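PDB 7PBG: FAD-binding oxidoreductase from Gulosibacter chungangensis, which catalyses the FAD-dependent oxidation of 4-ethylphenol, using a covalently bound flavin. Local coordinates for residues A[495-498]-A[499-503]; A[484-487]-A[488-492]; A[461-464]-A[465-469]. One frame throughout, in Å; residues are numbered along the deposited sequence.

Contact 1 (A[495-498]-A[499-503]); sequences HIQR and RSHER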
loop_
_atom_site.group_PDB
_atom_site.type_symbol
_atom_site.label_atom_id
_atom_site.label_comp_id
_atom_site.label_asym_id
_atom_site.label_seq_id
_atom_site.Cartn_x
_atom_site.Cartn_y
_atom_site.Cartn_z
ATOM N N HIS A 495 4.509 -21.972 -10.225
ATOM C CA HIS A 495 3.668 -20.801 -10.577
ATOM C C HIS A 495 2.527 -20.640 -9.563
ATOM O O HIS A 495 1.366 -20.315 -9.959
ATOM C CB HIS A 495 3.143 -20.924 -12.007
ATOM C CG HIS A 495 4.206 -21.003 -13.032
ATOM N ND1 HIS A 495 4.831 -22.207 -13.335
ATOM C CD2 HIS A 495 4.848 -20.045 -13.722
ATOM C CE1 HIS A 495 5.757 -21.987 -14.246
ATOM N NE2 HIS A 495 5.781 -20.657 -14.516
ATOM N N ILE A 496 2.849 -20.790 -8.266
ATOM C CA ILE A 496 1.817 -20.661 -7.201
ATOM C C ILE A 496 1.179 -19.264 -7.291
ATOM O O ILE A 496 0.016 -19.163 -6.986
ATOM C CB ILE A 496 2.349 -21.022 -5.806
ATOM C CG1 ILE A 496 1.226 -21.086 -4.760
ATOM C CG2 ILE A 496 3.483 -20.098 -5.390
ATOM C CD1 ILE A 496 0.073 -22.026 -5.061
ATOM N N GLN A 497 1.904 -18.248 -7.760
ATOM C CA GLN A 497 1.347 -16.884 -7.895
ATOM C C GLN A 497 0.200 -16.909 -8.885
ATOM O O GLN A 497 -0.924 -16.490 -8.518
ATOM C CB GLN A 497 2.380 -15.873 -8.350
ATOM C CG GLN A 497 2.825 -14.971 -7.239
ATOM C CD GLN A 497 3.722 -13.842 -7.689
ATOM O OE1 GLN A 497 3.694 -13.349 -8.829
ATOM N NE2 GLN A 497 4.543 -13.427 -6.754
ATOM N N ARG A 498 0.481 -17.372 -10.112
ATOM C CA ARG A 498 -0.556 -17.491 -11.165
ATOM C C ARG A 498 -1.719 -18.324 -10.640
ATOM O O ARG A 498 -2.873 -17.972 -10.894
ATOM C CB ARG A 498 0.012 -18.148 -12.437
ATOM C CG ARG A 498 -0.960 -18.319 -13.604
ATOM C CD ARG A 498 -0.323 -19.256 -14.655
ATOM N NE ARG A 498 -0.513 -20.662 -14.283
ATOM C CZ ARG A 498 0.379 -21.644 -14.430
ATOM N NH1 ARG A 498 1.547 -21.418 -15.002
ATOM N NH2 ARG A 498 0.094 -22.864 -14.004
ATOM N N ARG A 499 -1.448 -19.473 -10.039
ATOM C CA ARG A 499 -2.525 -20.371 -9.562
ATOM C C ARG A 499 -3.376 -19.661 -8.481
ATOM O O ARG A 499 -4.552 -19.914 -8.432
ATOM C CB ARG A 499 -1.906 -21.703 -9.109
ATOM C CG ARG A 499 -1.292 -22.485 -10.262
ATOM C CD ARG A 499 -0.884 -23.899 -9.940
ATOM N NE ARG A 499 0.297 -23.972 -9.113
ATOM C CZ ARG A 499 0.386 -24.524 -7.911
ATOM N NH1 ARG A 499 -0.669 -25.034 -7.292
ATOM N NH2 ARG A 499 1.549 -24.557 -7.305
ATOM N N SER A 500 -2.803 -18.810 -7.651
ATOM C CA SER A 500 -3.532 -18.075 -6.613
ATOM C C SER A 500 -4.345 -16.970 -7.288
ATOM O O SER A 500 -5.514 -16.822 -6.966
ATOM C CB SER A 500 -2.587 -17.531 -5.581
ATOM O OG SER A 500 -1.892 -18.594 -4.940
ATOM N N HIS A 501 -3.794 -16.327 -8.296
ATOM C CA HIS A 501 -4.550 -15.321 -9.087
ATOM C C HIS A 501 -5.767 -16.006 -9.666
ATOM O O HIS A 501 -6.855 -15.405 -9.601
ATOM C CB HIS A 501 -3.699 -14.723 -10.191
ATOM C CG HIS A 501 -2.581 -13.913 -9.671
ATOM N ND1 HIS A 501 -1.504 -13.616 -10.455
ATOM C CD2 HIS A 501 -2.344 -13.392 -8.458
ATOM C CE1 HIS A 501 -0.661 -12.899 -9.747
ATOM N NE2 HIS A 501 -1.136 -12.746 -8.535
ATOM N N GLU A 502 -5.567 -17.187 -10.246
ATOM C CA GLU A 502 -6.648 -17.970 -10.899
ATOM C C GLU A 502 -7.745 -18.331 -9.888
ATOM O O GLU A 502 -8.927 -18.343 -10.235
ATOM C CB GLU A 502 -6.100 -19.270 -11.477
ATOM C CG GLU A 502 -5.307 -19.119 -12.746
ATOM C CD GLU A 502 -4.528 -20.375 -13.139
ATOM O OE1 GLU A 502 -4.718 -21.536 -12.505
ATOM O OE2 GLU A 502 -3.739 -20.231 -14.061
ATOM N N ARG A 503 -7.375 -18.757 -8.682
ATOM C CA ARG A 503 -8.385 -19.083 -7.636
ATOM C C ARG A 503 -9.226 -17.858 -7.290
ATOM O O ARG A 503 -10.445 -17.987 -7.173
ATOM C CB ARG A 503 -7.701 -19.604 -6.376
ATOM C CG ARG A 503 -7.079 -20.966 -6.588
ATOM C CD ARG A 503 -7.159 -21.825 -5.356
ATOM N NE ARG A 503 -6.297 -22.979 -5.548
ATOM C CZ ARG A 503 -5.341 -23.378 -4.715
ATOM N NH1 ARG A 503 -4.618 -24.442 -5.022
ATOM N NH2 ARG A 503 -5.107 -22.734 -3.581
#
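Arg498 and Glu502, one turn apart on helix 492-508, run side by side and point the same way, a salt bridge with i to i+4 spacing. With CG anti to its backbone nitrogen (chi1 -180°), the arginine leaves the helix, then bends about CG-CD, the bond that turns CD and NE, which brings NE 3.3 Å from Glu502 OE2. The bond is long and far from straight: OE2 is met from above the carboxylate plane, although the two flat groups lie only 23° apart. Beyond NE, Arg498 NH1 hangs 3.3 Å above the plane of the His495 ring, offset toward its rim. A leucine in place of Arg498 would probably leave the Glu502 carboxylate without this positive mate and take away the group lying over the imidazole.

Arg499 turns its guanidinium 60° from that of Arg498 and crosses Ile496 at about a right angle. Ile496 CD1 sits 3.5 Å above the guanidinium plane of Arg499, off toward the rim. Its nitrogens have polar partners: Arg499 NE and NH2 bond to the carbonyls of Asn494 and Asn493, and NH1 forms a salt bridge with Glu190 of the second subunit.

Two carbonyls meet side chains of the next turn. Ile496 O is gripped from opposite faces of its plane by Ser500 N and Ser500 OG, each at 2.9 Å. Gln497 O accepts the backbone N-H of His501 and also stands 3.2 Å above the His501 ring plane, over its centre; the ring lies with its face against this carbonyl.

Ile496 and Ser500 pack on Val191 and Leu186 of the second subunit, on its strands 191-193 and 179-186, while His495 NE2 hydrogen-bonds back to Glu488 O of the preceding helix 483-489.

Contact 2 (A[484-487]-A[488-492]); sequences DQVA and ETYSF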
loop_
_atom_site.group_PDB
_atom_site.type_symbol
_atom_site.label_atom_id
_atom_site.label_comp_id
_atom_site.label_asym_id
_atom_site.label_seq_id
_atom_site.Cartn_x
_atom_site.Cartn_y
_atom_site.Cartn_z
ATOM N N ASP A 484 1.463 -13.842 -21.095
ATOM C CA ASP A 484 1.650 -15.245 -20.678
ATOM C C ASP A 484 3.129 -15.490 -20.427
ATOM O O ASP A 484 3.504 -16.232 -19.451
ATOM C CB ASP A 484 1.104 -16.224 -21.717
ATOM C CG ASP A 484 -0.384 -16.496 -21.565
ATOM O OD1 ASP A 484 -0.973 -16.199 -20.481
ATOM O OD2 ASP A 484 -0.955 -17.008 -22.535
ATOM N N GLN A 485 3.985 -14.973 -21.318
ATOM C CA GLN A 485 5.438 -15.183 -21.167
ATOM C C GLN A 485 5.881 -14.568 -19.828
ATOM O O GLN A 485 6.635 -15.194 -19.043
ATOM C CB GLN A 485 6.252 -14.576 -22.307
ATOM C CG GLN A 485 7.740 -14.813 -22.130
ATOM C CD GLN A 485 8.598 -14.176 -23.203
ATOM O OE1 GLN A 485 8.104 -13.447 -24.084
ATOM N NE2 GLN A 485 9.904 -14.345 -23.067
ATOM N N VAL A 486 5.466 -13.350 -19.569
ATOM C CA VAL A 486 5.895 -12.676 -18.307
ATOM C C VAL A 486 5.298 -13.431 -17.104
ATOM O O VAL A 486 6.014 -13.718 -16.148
ATOM C CB VAL A 486 5.525 -11.173 -18.330
ATOM C CG1 VAL A 486 5.793 -10.535 -16.966
ATOM C CG2 VAL A 486 6.263 -10.458 -19.440
ATOM N N ALA A 487 4.020 -13.807 -17.136
ATOM C CA ALA A 487 3.386 -14.520 -16.008
ATOM C C ALA A 487 4.206 -15.783 -15.748
ATOM O O ALA A 487 4.444 -16.130 -14.583
ATOM C CB ALA A 487 1.938 -14.830 -16.271
ATOM N N GLU A 488 4.677 -16.422 -16.806
ATOM C CA GLU A 488 5.401 -17.720 -16.693
ATOM C C GLU A 488 6.763 -17.512 -16.036
ATOM O O GLU A 488 7.294 -18.451 -15.423
ATOM C CB GLU A 488 5.529 -18.370 -18.080
ATOM C CG GLU A 488 6.128 -19.766 -18.027
ATOM C CD GLU A 488 5.168 -20.940 -17.779
ATOM O OE1 GLU A 488 3.924 -20.714 -17.621
ATOM O OE2 GLU A 488 5.662 -22.101 -17.708
ATOM N N THR A 489 7.308 -16.310 -16.050
ATOM C CA THR A 489 8.610 -16.076 -15.353
ATOM C C THR A 489 8.464 -16.078 -13.829
ATOM O O THR A 489 9.489 -16.319 -13.145
ATOM C CB THR A 489 9.303 -14.790 -15.811
ATOM O OG1 THR A 489 8.559 -13.636 -15.431
ATOM C CG2 THR A 489 9.563 -14.784 -17.300
ATOM N N TYR A 490 7.270 -15.886 -13.295
ATOM C CA TYR A 490 7.028 -15.896 -11.826
ATOM C C TYR A 490 6.791 -17.337 -11.381
ATOM O O TYR A 490 5.690 -17.702 -10.953
ATOM C CB TYR A 490 5.883 -14.951 -11.472
ATOM C CG TYR A 490 6.223 -13.490 -11.609
ATOM C CD1 TYR A 490 6.698 -12.764 -10.520
ATOM C CD2 TYR A 490 6.098 -12.844 -12.825
ATOM C CE1 TYR A 490 7.038 -11.430 -10.651
ATOM C CE2 TYR A 490 6.443 -11.520 -12.978
ATOM C CZ TYR A 490 6.887 -10.801 -11.875
ATOM O OH TYR A 490 7.240 -9.500 -12.015
ATOM N N SER A 491 7.816 -18.157 -11.566
ATOM C CA SER A 491 7.664 -19.636 -11.617
ATOM C C SER A 491 7.807 -20.281 -10.243
ATOM O O SER A 491 7.602 -21.503 -10.167
ATOM C CB SER A 491 8.650 -20.223 -12.572
ATOM O OG SER A 491 9.927 -20.024 -12.083
ATOM N N PHE A 492 8.133 -19.528 -9.197
ATOM C CA PHE A 492 8.302 -20.121 -7.839
ATOM C C PHE A 492 7.154 -21.084 -7.539
ATOM O O PHE A 492 5.961 -20.728 -7.694
ATOM C CB PHE A 492 8.337 -19.057 -6.737
ATOM C CG PHE A 492 8.530 -19.661 -5.358
ATOM C CD1 PHE A 492 9.771 -20.159 -4.983
ATOM C CD2 PHE A 492 7.462 -19.812 -4.489
ATOM C CE1 PHE A 492 9.921 -20.804 -3.769
ATOM C CE2 PHE A 492 7.613 -20.441 -3.269
ATOM C CZ PHE A 492 8.843 -20.932 -2.915
HETATM O O HOH W 1 1.875 -18.036 -18.464
#
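Thr489 folds back on Val486 where helix 483-489 gives way to an inverse gamma turn centred on Tyr490. The backbone bonds record the change: Glu488 N still reaches four residues back, to Asp484 O at 2.9 Å, but Thr489 N keeps only a weak bond of that kind to Gln485 O. Thr489 N and Tyr490 N instead reach three residues back, to Val486 O and Ala487 O, each from well above the carbonyl plane, in 3-10 fashion.

Among side-chain hydrogen bonds, that of the threonine is short. Thr489 OG1, set between its backbone nitrogen and carbonyl carbon (chi1 66°), donates to Val486 O at 2.6 Å, in the carbonyl plane and on a lone pair. Val486 O is thus held by two donors from one residue. The Tyr490 hydroxyl hydrogen-bonds to Ile475 O.

Ring packing comes next. Tyr490 and Val486 lie side by side, and the apolar part is CE2 of the ring 4.2 Å from Val486 CG1; the ring edge faces Val486 O, CD2 of Tyr490 being 3.4 Å away. Val486 also packs on Leu212 of the second subunit, and its side chain lies about 8 Å from that of the FAD-binding Arg477.

A water sits 2.6 Å from Asp484 O and has Glu488 OE1 as a weak second partner at 3.5 Å.

Contact 3 (A[461-464]-A[465-469]); sequences TREL and IRAGA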
loop_
_atom_site.group_PDB
_atom_site.type_symbol
_atom_site.label_atom_id
_atom_site.label_comp_id
_atom_site.label_asym_id
_atom_site.label_seq_id
_atom_site.Cartn_x
_atom_site.Cartn_y
_atom_site.Cartn_z
ATOM N N THR A 461 11.874 -8.190 -27.801
ATOM C CA THR A 461 11.319 -8.061 -26.436
ATOM C C THR A 461 11.217 -9.437 -25.772
ATOM O O THR A 461 11.523 -9.542 -24.582
ATOM C CB THR A 461 9.989 -7.330 -26.445
ATOM O OG1 THR A 461 10.234 -6.107 -27.134
ATOM C CG2 THR A 461 9.465 -7.067 -25.044
ATOM N N ARG A 462 10.769 -10.469 -26.485
ATOM C CA ARG A 462 10.707 -11.800 -25.845
ATOM C C ARG A 462 12.099 -12.261 -25.442
ATOM O O ARG A 462 12.201 -12.958 -24.381
ATOM C CB ARG A 462 10.045 -12.842 -26.753
ATOM C CG ARG A 462 8.604 -12.542 -27.099
ATOM C CD ARG A 462 7.847 -13.817 -27.329
ATOM N NE ARG A 462 6.475 -13.632 -27.756
ATOM C CZ ARG A 462 5.423 -13.503 -26.951
ATOM N NH1 ARG A 462 5.574 -13.420 -25.634
ATOM N NH2 ARG A 462 4.217 -13.365 -27.472
ATOM N N GLU A 463 13.149 -11.938 -26.208
ATOM C CA GLU A 463 14.536 -12.285 -25.816
ATOM C C GLU A 463 14.956 -11.427 -24.605
ATOM O O GLU A 463 15.596 -11.948 -23.686
ATOM C CB GLU A 463 15.522 -12.056 -26.956
ATOM C CG GLU A 463 16.937 -12.432 -26.588
ATOM C CD GLU A 463 17.181 -13.822 -25.975
ATOM O OE1 GLU A 463 16.433 -14.794 -26.266
ATOM O OE2 GLU A 463 18.140 -13.944 -25.201
ATOM N N LEU A 464 14.584 -10.149 -24.563
ATOM C CA LEU A 464 14.875 -9.311 -23.374
ATOM C C LEU A 464 14.237 -9.920 -22.121
ATOM O O LEU A 464 14.948 -10.005 -21.066
ATOM C CB LEU A 464 14.396 -7.869 -23.599
ATOM C CG LEU A 464 15.213 -7.055 -24.597
ATOM C CD1 LEU A 464 14.496 -5.756 -24.914
ATOM C CD2 LEU A 464 16.624 -6.828 -24.105
ATOM N N ILE A 465 12.970 -10.351 -22.195
ATOM C CA ILE A 465 12.252 -10.953 -21.047
ATOM C C ILE A 465 13.017 -12.232 -20.646
ATOM O O ILE A 465 13.323 -12.422 -19.476
ATOM C CB ILE A 465 10.793 -11.225 -21.400
ATOM C CG1 ILE A 465 10.041 -9.908 -21.646
ATOM C CG2 ILE A 465 10.152 -12.140 -20.368
ATOM C CD1 ILE A 465 8.687 -10.077 -22.239
ATOM N N ARG A 466 13.372 -13.056 -21.628
ATOM C CA ARG A 466 14.107 -14.328 -21.342
ATOM C C ARG A 466 15.427 -14.021 -20.659
ATOM O O ARG A 466 15.712 -14.640 -19.617
ATOM C CB ARG A 466 14.366 -15.124 -22.625
ATOM C CG ARG A 466 13.374 -16.239 -22.860
ATOM C CD ARG A 466 13.841 -17.164 -23.989
ATOM N NE ARG A 466 14.044 -16.447 -25.247
ATOM C CZ ARG A 466 13.077 -16.064 -26.085
ATOM N NH1 ARG A 466 11.806 -16.316 -25.810
ATOM N NH2 ARG A 466 13.396 -15.409 -27.192
ATOM N N ALA A 467 16.202 -13.079 -21.180
ATOM C CA ALA A 467 17.542 -12.769 -20.637
ATOM C C ALA A 467 17.399 -12.120 -19.255
ATOM O O ALA A 467 18.145 -12.489 -18.339
ATOM C CB ALA A 467 18.346 -11.924 -21.589
ATOM N N GLY A 468 16.464 -11.189 -19.104
ATOM C CA GLY A 468 16.144 -10.571 -17.809
ATOM C C GLY A 468 15.834 -11.649 -16.774
ATOM O O GLY A 468 16.464 -11.645 -15.716
ATOM N N ALA A 469 14.897 -12.554 -17.061
ATOM C CA ALA A 469 14.477 -13.599 -16.095
ATOM C C ALA A 469 15.696 -14.417 -15.644
ATOM O O ALA A 469 15.782 -14.757 -14.440
ATOM C CB ALA A 469 13.418 -14.501 -16.681
#
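Ile465 lies back over the carbonyl of Thr461, its CG1 just 3.3 Å from Thr461 O. That closeness follows from CG1 standing anti to the carbonyl carbon (chi1 -66°), which sends the longer branch toward the start of the helix. CD1 of Ile465 then meets CG2 of Thr461 at 4.2 Å, while Ile465 N closes the same turn on Thr461 O.

These residues belong to helix 451-470, which rests on strand 393-402 of the large antiparallel sheet: Ile465 and Leu464 touch Tyr398, and Thr461 touches Phe396, next to the His395 that carries the covalent FAD. Leu464 also packs on Thr416 and Ile419 of helix 406-422.

Arg466 and Glu463 form an i to i+3 salt bridge on the more open side. Their chains cross at about a right angle, and the bend of Arg466 about CG-CD turns the guanidinium side-on to the acid, so that NE, at 3.1 Å, and NH2, at 3.2 Å, both hold OE1 of Glu463. NH2 comes to OE1 on its anti side, NE from above the carboxylate plane, and the two planes stand 52° apart. Arg462 O lies 3.6 Å from the guanidinium plane of Arg466, over its centre, so the flat group is laid across the backbone as well as tied to the acid. The other carboxylate oxygen, Glu463 OE2, lies 4.1 Å from Ala467 CB.

Along the chain the order is contact 3, contact 2, contact 1, on helices 451-470, 483-489 and 492-508, all in the C-terminal part that resembles FAD-linked oxidases. Contact 2 stands in the middle, its centre about 11 Å from those of the others, whereas the centres of contacts 1 and 3 are about 22 Å apart and the two do not touch. Gln485 joins contact 2 to contact 3 through Arg462 NH1, 3.0 Å from its OE1, and Val486 packs on Ile465. Toward contact 1, Gln497 packs against the Tyr490 ring. The row thus leads from the sheet bearing the covalent flavin histidine to the subunit interface, which contacts 1 and 2 both reach.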